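Local coordinates for type VII secretion system protein EssB (Staphylococcus aureus, PDB 4ANN) that forms part of the membrane-embedded type VII (Ess) secretion machinery and is probably required for secretion of EsxA and EsxB, this piece being a cytoplasmic fragment, at residues F139-N152 with F173-L186. Numbering follows the deposited sequence.
Sequences FLTRYKALVICAFN and FETKVIEAATLDLL
F173 turns its ring edge to one face of F151: CZ of F173 stands 3.5 Å above the F151 plane, offset toward the rim, and the planes meet at 50°, a tilted edge-to-face pair. V147 O lies at the F151 edge in plane, while V177 CG2 lies over one face of F173, toward its rim. Farther along, L186 CD2 sits over one face of Y143, 4.2 Å from the ring centroid and 18° off the normal, a CH-pi contact; L183 CD1 lies near the ring plane at the Y143 edge, 3.5 Å from Y143 CD2. Between these, K144 runs extended beyond CG past V177. K144 NZ donates to A180 O at 2.8 Å, in the carbonyl plane, and equally closely to I178 O, from above its plane. Water links E174 OE2 to I148 O and, through a second molecule, to N152 ND2; H168 holds OE1, and N152 OD1 accepts from K154 N. Helices 139-151 and 173-179 run nearly antiparallel (164°), their axes 9.5 Å apart. In this largely apolar interface two carbonyls thus compensate the buried, probably charged K144 NZ, tying helix 139-151 to the end of helix 172-179 and the turn before helix 183-192.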
ATOM      1  N   PHE A 139      10.064  -0.430   1.162  1.00  9.87           N
ATOM      2  CA  PHE A 139       9.089  -0.007   0.163  1.00  9.60           C
ATOM      3  C   PHE A 139       9.428  -0.647  -1.196  1.00  8.67           C
ATOM      4  O   PHE A 139       8.551  -1.178  -1.910  1.00  8.57           O
ATOM      5  CB  PHE A 139       9.106   1.528   0.046  1.00 10.72           C
ATOM      6  CG  PHE A 139       8.105   2.032  -0.998  1.00 11.18           C
ATOM      7  CD1 PHE A 139       6.776   2.177  -0.705  1.00 14.21           C
ATOM      8  CD2 PHE A 139       8.507   2.315  -2.304  1.00 14.88           C
ATOM      9  CE1 PHE A 139       5.824   2.635  -1.597  1.00 16.08           C
ATOM     10  CE2 PHE A 139       7.566   2.764  -3.211  1.00 15.54           C
ATOM     11  CZ  PHE A 139       6.240   2.857  -2.927  1.00 17.68           C
ATOM     12  N   LEU A 140      10.692  -0.647  -1.564  1.00  8.45           N
ATOM     13  CA  LEU A 140      11.110  -1.255  -2.829  1.00  8.02           C
ATOM     14  C   LEU A 140      10.853  -2.741  -2.828  1.00  8.13           C
ATOM     15  O   LEU A 140      10.369  -3.261  -3.846  1.00  8.01           O
ATOM     16  CB  LEU A 140      12.579  -0.928  -3.096  1.00  8.50           C
ATOM     17  CG  LEU A 140      13.110  -1.482  -4.393  1.00  8.87           C
ATOM     18  CD1 LEU A 140      12.264  -0.976  -5.595  1.00  9.88           C
ATOM     19  CD2 LEU A 140      14.583  -1.083  -4.560  1.00 11.72           C
ATOM     20  N   THR A 141      11.181  -3.460  -1.755  1.00  8.20           N
ATOM     21  CA  THR A 141      10.916  -4.893  -1.730  1.00  8.55           C
ATOM     22  C   THR A 141       9.425  -5.160  -1.905  1.00  6.86           C
ATOM     23  O   THR A 141       9.018  -6.075  -2.625  1.00  7.24           O
ATOM     24  CB  THR A 141      11.410  -5.465  -0.385  1.00  9.91           C
ATOM     25  OG1 THR A 141      12.828  -5.360  -0.373  1.00 15.89           O
ATOM     26  CG2 THR A 141      11.041  -6.918  -0.221  1.00 10.53           C
ATOM     27  N   ARG A 142       8.598  -4.408  -1.179  1.00  7.06           N
ATOM     28  CA  ARG A 142       7.139  -4.593  -1.282  1.00  6.46           C
ATOM     29  C   ARG A 142       6.631  -4.272  -2.687  1.00  6.41           C
ATOM     30  O   ARG A 142       5.761  -4.985  -3.229  1.00  6.65           O
ATOM     31  CB  ARG A 142       6.457  -3.782  -0.199  1.00  6.64           C
ATOM     32  CG  ARG A 142       6.671  -4.323   1.180  1.00  7.55           C
ATOM     33  CD  ARG A 142       6.201  -3.365   2.283  1.00  9.02           C
ATOM     34  NE  ARG A 142       6.237  -4.068   3.545  1.00 10.93           N
ATOM     35  CZ  ARG A 142       5.245  -4.778   4.061  1.00 12.04           C
ATOM     36  NH1 ARG A 142       4.011  -4.835   3.533  1.00 10.83           N
ATOM     37  NH2 ARG A 142       5.450  -5.409   5.186  1.00 17.86           N
ATOM     38  N   TYR A 143       7.146  -3.220  -3.316  1.00  6.24           N
ATOM     39  CA  TYR A 143       6.750  -2.885  -4.688  1.00  6.13           C
ATOM     40  C   TYR A 143       7.122  -4.010  -5.649  1.00  5.81           C
ATOM     41  O   TYR A 143       6.323  -4.428  -6.488  1.00  5.91           O
ATOM     42  CB  TYR A 143       7.370  -1.521  -5.029  1.00  7.03           C
ATOM     43  CG  TYR A 143       6.797  -0.803  -6.203  1.00  7.22           C
ATOM     44  CD1 TYR A 143       5.852  -1.266  -7.105  1.00  8.39           C
ATOM     45  CD2 TYR A 143       7.237   0.488  -6.424  1.00 14.16           C
ATOM     46  CE1 TYR A 143       5.415  -0.506  -8.165  1.00  8.35           C
ATOM     47  CE2 TYR A 143       6.799   1.264  -7.486  1.00 15.42           C
ATOM     48  CZ  TYR A 143       5.851   0.764  -8.340  1.00 10.51           C
ATOM     49  OH  TYR A 143       5.412   1.541  -9.407  1.00 12.89           O
ATOM     50  N   LYS A 144       8.336  -4.545  -5.515  1.00  6.02           N
ATOM     51  CA  LYS A 144       8.757  -5.664  -6.309  1.00  6.26           C
ATOM     52  C   LYS A 144       7.821  -6.849  -6.152  1.00  6.00           C
ATOM     53  O   LYS A 144       7.456  -7.521  -7.124  1.00  5.99           O
ATOM     54  CB  LYS A 144      10.190  -6.072  -5.946  1.00  6.67           C
ATOM     55  CG  LYS A 144      11.253  -5.096  -6.383  1.00  6.93           C
ATOM     56  CD  LYS A 144      12.619  -5.393  -5.822  1.00  7.49           C
ATOM     57  CE  LYS A 144      13.696  -4.562  -6.455  1.00  8.20           C
ATOM     58  NZ  LYS A 144      15.043  -4.870  -5.858  1.00  9.74           N
ATOM     59  N   ALA A 145       7.455  -7.139  -4.902  1.00  5.81           N
ATOM     60  CA  ALA A 145       6.564  -8.247  -4.632  1.00  5.99           C
ATOM     61  C   ALA A 145       5.197  -8.038  -5.288  1.00  5.47           C
ATOM     62  O   ALA A 145       4.619  -8.990  -5.839  1.00  6.11           O
ATOM     63  CB  ALA A 145       6.434  -8.497  -3.152  1.00  5.94           C
ATOM     64  N   LEU A 146       4.677  -6.831  -5.264  1.00  5.61           N
ATOM     65  CA  LEU A 146       3.433  -6.535  -5.963  1.00  5.46           C
ATOM     66  C   LEU A 146       3.551  -6.780  -7.466  1.00  5.61           C
ATOM     67  O   LEU A 146       2.655  -7.329  -8.102  1.00  6.14           O
ATOM     68  CB  LEU A 146       2.959  -5.091  -5.712  1.00  6.25           C
ATOM     69  CG  LEU A 146       2.498  -4.776  -4.281  1.00  6.37           C
ATOM     70  CD1 LEU A 146       2.196  -3.295  -4.166  1.00  7.85           C
ATOM     71  CD2 LEU A 146       1.298  -5.560  -3.867  1.00  6.92           C
ATOM     72  N   VAL A 147       4.667  -6.348  -8.078  1.00  5.67           N
ATOM     73  CA  VAL A 147       4.869  -6.572  -9.499  1.00  5.76           C
ATOM     74  C   VAL A 147       4.855  -8.074  -9.807  1.00  5.86           C
ATOM     75  O   VAL A 147       4.219  -8.550 -10.745  1.00  6.41           O
ATOM     76  CB  VAL A 147       6.164  -5.904  -9.971  1.00  6.36           C
ATOM     77  CG1 VAL A 147       6.499  -6.344 -11.400  1.00  7.39           C
ATOM     78  CG2 VAL A 147       6.087  -4.383  -9.867  1.00  6.83           C
ATOM     79  N   ILE A 148       5.615  -8.850  -9.011  1.00  6.01           N
ATOM     80  CA  ILE A 148       5.691 -10.289  -9.223  1.00  5.83           C
ATOM     81  C   ILE A 148       4.324 -10.910  -9.104  1.00  5.63           C
ATOM     82  O   ILE A 148       3.912 -11.741  -9.924  1.00  6.32           O
ATOM     83  CB  ILE A 148       6.713 -10.901  -8.230  1.00  6.07           C
ATOM     84  CG1 ILE A 148       8.123 -10.447  -8.595  1.00  7.30           C
ATOM     85  CG2 ILE A 148       6.571 -12.415  -8.181  1.00  6.94           C
ATOM     86  CD1 ILE A 148       9.171 -10.762  -7.568  1.00 10.59           C
ATOM     87  N   CYS A 149       3.576 -10.541  -8.058  1.00  5.54           N
ATOM     88  CA  CYS A 149       2.231 -11.085  -7.863  1.00  5.77           C
ATOM     89  C   CYS A 149       1.292 -10.730  -8.984  1.00  5.94           C
ATOM     90  O   CYS A 149       0.461 -11.534  -9.405  1.00  6.66           O
ATOM     91  CB  CYS A 149       1.671 -10.616  -6.527  1.00  6.15           C
ATOM     92  SG  CYS A 149       2.464 -11.355  -5.083  1.00  6.88           S
ATOM     93  N   ALA A 150       1.398  -9.501  -9.514  1.00  5.93           N
ATOM     94  CA  ALA A 150       0.522  -9.076 -10.601  1.00  6.39           C
ATOM     95  C   ALA A 150       0.747  -9.947 -11.841  1.00  6.17           C
ATOM     96  O   ALA A 150      -0.220 -10.127 -12.600  1.00  7.43           O
ATOM     97  CB  ALA A 150       0.737  -7.610 -10.925  1.00  7.07           C
ATOM     98  N   PHE A 151       1.957 -10.412 -12.060  1.00  6.25           N
ATOM     99  CA  PHE A 151       2.324 -11.216 -13.228  1.00  6.76           C
ATOM    100  C   PHE A 151       2.203 -12.717 -12.997  1.00  7.06           C
ATOM    101  O   PHE A 151       2.302 -13.474 -13.958  1.00  9.76           O
ATOM    102  CB  PHE A 151       3.689 -10.812 -13.767  1.00  7.56           C
ATOM    103  CG  PHE A 151       3.605  -9.583 -14.626  1.00  7.47           C
ATOM    104  CD1 PHE A 151       3.354  -9.696 -15.971  1.00  9.97           C
ATOM    105  CD2 PHE A 151       3.764  -8.322 -14.089  1.00  8.09           C
ATOM    106  CE1 PHE A 151       3.283  -8.577 -16.788  1.00 11.31           C
ATOM    107  CE2 PHE A 151       3.718  -7.205 -14.900  1.00  8.63           C
ATOM    108  CZ  PHE A 151       3.477  -7.321 -16.233  1.00 10.03           C
ATOM    109  N   ASN A 152       1.922 -13.171 -11.778  1.00  6.83           N
ATOM    110  CA  ASN A 152       1.741 -14.607 -11.540  1.00  7.41           C
ATOM    111  C   ASN A 152       0.808 -14.736 -10.348  1.00  6.44           C
ATOM    112  O   ASN A 152       1.225 -14.561  -9.192  1.00  6.55           O
ATOM    113  CB  ASN A 152       3.073 -15.296 -11.303  1.00  9.14           C
ATOM    114  CG  ASN A 152       2.905 -16.800 -11.107  1.00 10.36           C
ATOM    115  OD1 ASN A 152       1.832 -17.297 -10.882  1.00 11.78           O
ATOM    116  ND2 ASN A 152       4.042 -17.472 -11.122  1.00 15.87           N
ATOM    117  N   PHE A 173      11.687 -13.018 -15.792  1.00 14.23           N
ATOM    118  CA  PHE A 173      11.052 -11.743 -15.464  1.00 13.09           C
ATOM    119  C   PHE A 173      11.174 -11.412 -13.981  1.00 10.59           C
ATOM    120  O   PHE A 173      11.513 -10.316 -13.590  1.00 10.59           O
ATOM    121  CB  PHE A 173       9.594 -11.814 -15.861  1.00 13.51           C
ATOM    122  CG  PHE A 173       8.773 -10.596 -15.475  1.00 13.14           C
ATOM    123  CD1 PHE A 173       8.749  -9.440 -16.220  1.00 15.65           C
ATOM    124  CD2 PHE A 173       7.988 -10.592 -14.360  1.00 12.69           C
ATOM    125  CE1 PHE A 173       8.024  -8.346 -15.872  1.00 17.27           C
ATOM    126  CE2 PHE A 173       7.237  -9.505 -13.978  1.00 13.64           C
ATOM    127  CZ  PHE A 173       7.246  -8.375 -14.738  1.00 15.42           C
ATOM    128  N   GLU A 174      10.956 -12.361 -13.128  1.00 10.23           N
ATOM    129  CA  GLU A 174      10.943 -12.225 -11.699  1.00  8.80           C
ATOM    130  C   GLU A 174      12.340 -11.893 -11.271  1.00  8.83           C
ATOM    131  O   GLU A 174      12.528 -11.018 -10.393  1.00  9.05           O
ATOM    132  CB  GLU A 174      10.379 -13.438 -10.938  1.00  8.68           C
ATOM    133  CG  GLU A 174       8.912 -13.615 -11.191  1.00  9.03           C
ATOM    134  CD  GLU A 174       8.303 -14.878 -10.661  1.00  8.92           C
ATOM    135  OE1 GLU A 174       9.037 -15.818 -10.336  1.00 11.21           O
ATOM    136  OE2 GLU A 174       7.038 -14.939 -10.643  1.00  8.86           O
ATOM    137  N   THR A 175      13.358 -12.535 -11.823  1.00  9.95           N
ATOM    138  CA  THR A 175      14.751 -12.163 -11.465  1.00 11.37           C
ATOM    139  C   THR A 175      15.044 -10.713 -11.798  1.00  9.82           C
ATOM    140  O   THR A 175      15.705 -10.025 -11.039  1.00 11.21           O
ATOM    141  CB  THR A 175      15.705 -13.118 -12.186  1.00 13.21           C
ATOM    142  OG1 THR A 175      15.474 -14.397 -11.666  1.00 16.23           O
ATOM    143  CG2 THR A 175      17.177 -12.710 -11.966  1.00 20.70           C
ATOM    144  N   LYS A 176      14.616 -10.252 -12.980  1.00 10.62           N
ATOM    145  CA  LYS A 176      14.885  -8.877 -13.371  1.00 11.05           C
ATOM    146  C   LYS A 176      14.224  -7.902 -12.407  1.00  9.92           C
ATOM    147  O   LYS A 176      14.786  -6.868 -12.046  1.00 11.88           O
ATOM    148  CB  LYS A 176      14.468  -8.556 -14.791  1.00 14.06           C
ATOM    149  CG  LYS A 176      15.361  -9.213 -15.867  1.00 23.24           C
ATOM    150  N   VAL A 177      12.969  -8.212 -11.976  1.00  8.62           N
ATOM    151  CA  VAL A 177      12.302  -7.364 -11.010  1.00  8.04           C
ATOM    152  C   VAL A 177      13.100  -7.334  -9.709  1.00  7.90           C
ATOM    153  O   VAL A 177      13.359  -6.275  -9.140  1.00  8.89           O
ATOM    154  CB  VAL A 177      10.856  -7.875 -10.781  1.00  7.90           C
ATOM    155  CG1 VAL A 177      10.231  -7.157  -9.607  1.00  8.31           C
ATOM    156  CG2 VAL A 177      10.025  -7.666 -12.035  1.00  9.72           C
ATOM    157  N   ILE A 178      13.500  -8.483  -9.209  1.00  7.81           N
ATOM    158  CA  ILE A 178      14.193  -8.618  -7.964  1.00  8.49           C
ATOM    159  C   ILE A 178      15.508  -7.883  -7.974  1.00  9.26           C
ATOM    160  O   ILE A 178      15.913  -7.298  -6.943  1.00 10.46           O
ATOM    161  CB  ILE A 178      14.365 -10.103  -7.609  1.00  8.74           C
ATOM    162  CG1 ILE A 178      12.997 -10.680  -7.175  1.00  9.07           C
ATOM    163  CG2 ILE A 178      15.430 -10.307  -6.542  1.00 10.26           C
ATOM    164  CD1 ILE A 178      12.960 -12.187  -7.102  1.00 11.21           C
ATOM    165  N   GLU A 179      16.186  -7.907  -9.101  0.70 10.18           N
ATOM    166  CA  GLU A 179      17.507  -7.309  -9.200  0.70 12.44           C
ATOM    167  C   GLU A 179      17.461  -5.807  -9.400  0.70 13.33           C
ATOM    168  O   GLU A 179      18.533  -5.177  -9.282  0.70 15.55           O
ATOM    169  CB  GLU A 179      18.306  -8.007 -10.287  0.70 14.92           C
ATOM    170  CG  GLU A 179      18.690  -9.420  -9.811  0.70 18.07           C
ATOM    171  CD  GLU A 179      19.686  -9.977 -10.815  0.70 19.38           C
ATOM    172  OE1 GLU A 179      19.901  -9.211 -11.779  0.70 28.98           O
ATOM    173  OE2 GLU A 179      20.074 -11.088 -10.513  0.70 22.37           O
ATOM    174  N   ALA A 180      16.338  -5.206  -9.730  1.00 12.25           N
ATOM    175  CA  ALA A 180      16.309  -3.742  -9.953  1.00 12.20           C
ATOM    176  C   ALA A 180      16.865  -3.033  -8.773  1.00 12.69           C
ATOM    177  O   ALA A 180      16.435  -3.245  -7.627  1.00 13.18           O
ATOM    178  CB  ALA A 180      14.890  -3.267 -10.222  1.00 12.91           C
ATOM    179  N   ALA A 181      17.872  -2.194  -8.957  1.00 13.14           N
ATOM    180  CA  ALA A 181      18.673  -1.804  -7.818  1.00 14.53           C
ATOM    181  C   ALA A 181      17.987  -0.745  -6.976  1.00 14.85           C
ATOM    182  O   ALA A 181      18.327  -0.707  -5.814  1.00 21.66           O
ATOM    183  CB  ALA A 181      20.048  -1.310  -8.232  1.00 15.90           C
ATOM    184  N   THR A 182      17.171   0.064  -7.628  1.00 13.16           N
ATOM    185  CA  THR A 182      16.532   1.204  -6.978  1.00 13.86           C
ATOM    186  C   THR A 182      15.102   1.313  -7.516  1.00 12.67           C
ATOM    187  O   THR A 182      14.727   0.718  -8.520  1.00 11.61           O
ATOM    188  CB  THR A 182      17.192   2.549  -7.211  1.00 16.64           C
ATOM    189  OG1 THR A 182      17.058   2.786  -8.596  1.00 17.62           O
ATOM    190  CG2 THR A 182      18.688   2.539  -6.883  1.00 21.22           C
ATOM    191  N   LEU A 183      14.323   2.150  -6.836  1.00 13.87           N
ATOM    192  CA  LEU A 183      12.985   2.437  -7.282  1.00 14.05           C
ATOM    193  C   LEU A 183      12.944   2.993  -8.676  1.00 13.57           C
ATOM    194  O   LEU A 183      12.151   2.573  -9.540  1.00 13.27           O
ATOM    195  CB  LEU A 183      12.362   3.378  -6.261  1.00 16.55           C
ATOM    196  CG  LEU A 183      10.968   3.839  -6.459  1.00 19.05           C
ATOM    197  CD1 LEU A 183      10.014   2.684  -6.536  1.00 21.50           C
ATOM    198  CD2 LEU A 183      10.452   4.752  -5.317  1.00 23.46           C
ATOM    199  N   ASP A 184      13.817   3.959  -8.978  1.00 13.83           N
ATOM    200  CA  ASP A 184      13.857   4.489 -10.325  1.00 14.57           C
ATOM    201  C   ASP A 184      14.167   3.438 -11.377  1.00 12.84           C
ATOM    202  O   ASP A 184      13.608   3.475 -12.467  1.00 13.57           O
ATOM    203  CB  ASP A 184      14.913   5.607 -10.476  1.00 20.87           C
ATOM    204  CG  ASP A 184      14.398   6.898  -9.818  1.00 26.27           C
ATOM    205  OD1 ASP A 184      13.174   6.999  -9.568  1.00 29.30           O
ATOM    206  OD2 ASP A 184      15.194   7.795  -9.495  1.00 30.78           O
ATOM    207  N   LEU A 185      15.029   2.490 -11.167  1.00 12.38           N
ATOM    208  CA  LEU A 185      15.405   1.428 -12.069  1.00 12.59           C
ATOM    209  C   LEU A 185      14.255   0.434 -12.136  1.00 11.10           C
ATOM    210  O   LEU A 185      14.056  -0.118 -13.226  1.00 12.40           O
ATOM    211  CB  LEU A 185      16.736   0.753 -11.733  1.00 13.46           C
ATOM    212  CG  LEU A 185      17.977   1.642 -11.939  1.00 16.41           C
ATOM    213  CD1 LEU A 185      19.186   1.096 -11.226  1.00 18.11           C
ATOM    214  CD2 LEU A 185      18.213   1.813 -13.421  1.00 20.01           C
ATOM    215  N   LEU A 186      13.493   0.194 -11.094  1.00 10.70           N
ATOM    216  CA  LEU A 186      12.295  -0.638 -11.231  1.00 10.30           C
ATOM    217  C   LEU A 186      11.303   0.045 -12.157  1.00  9.93           C
ATOM    218  O   LEU A 186      10.731  -0.611 -13.044  1.00 10.34           O
ATOM    219  CB  LEU A 186      11.650  -0.928  -9.869  1.00 10.27           C
ATOM    220  CG  LEU A 186      10.401  -1.753  -9.911  1.00 10.68           C
ATOM    221  CD1 LEU A 186      10.626  -3.125 -10.555  1.00 11.20           C
ATOM    222  CD2 LEU A 186       9.819  -1.936  -8.506  1.00 11.37           C
TER
HETATM  223  O   HOH W   1       5.663 -12.915 -11.847  1.00  8.36           O
HETATM  224  O   HOH W   2       6.394 -17.067 -12.173  0.55 11.86           O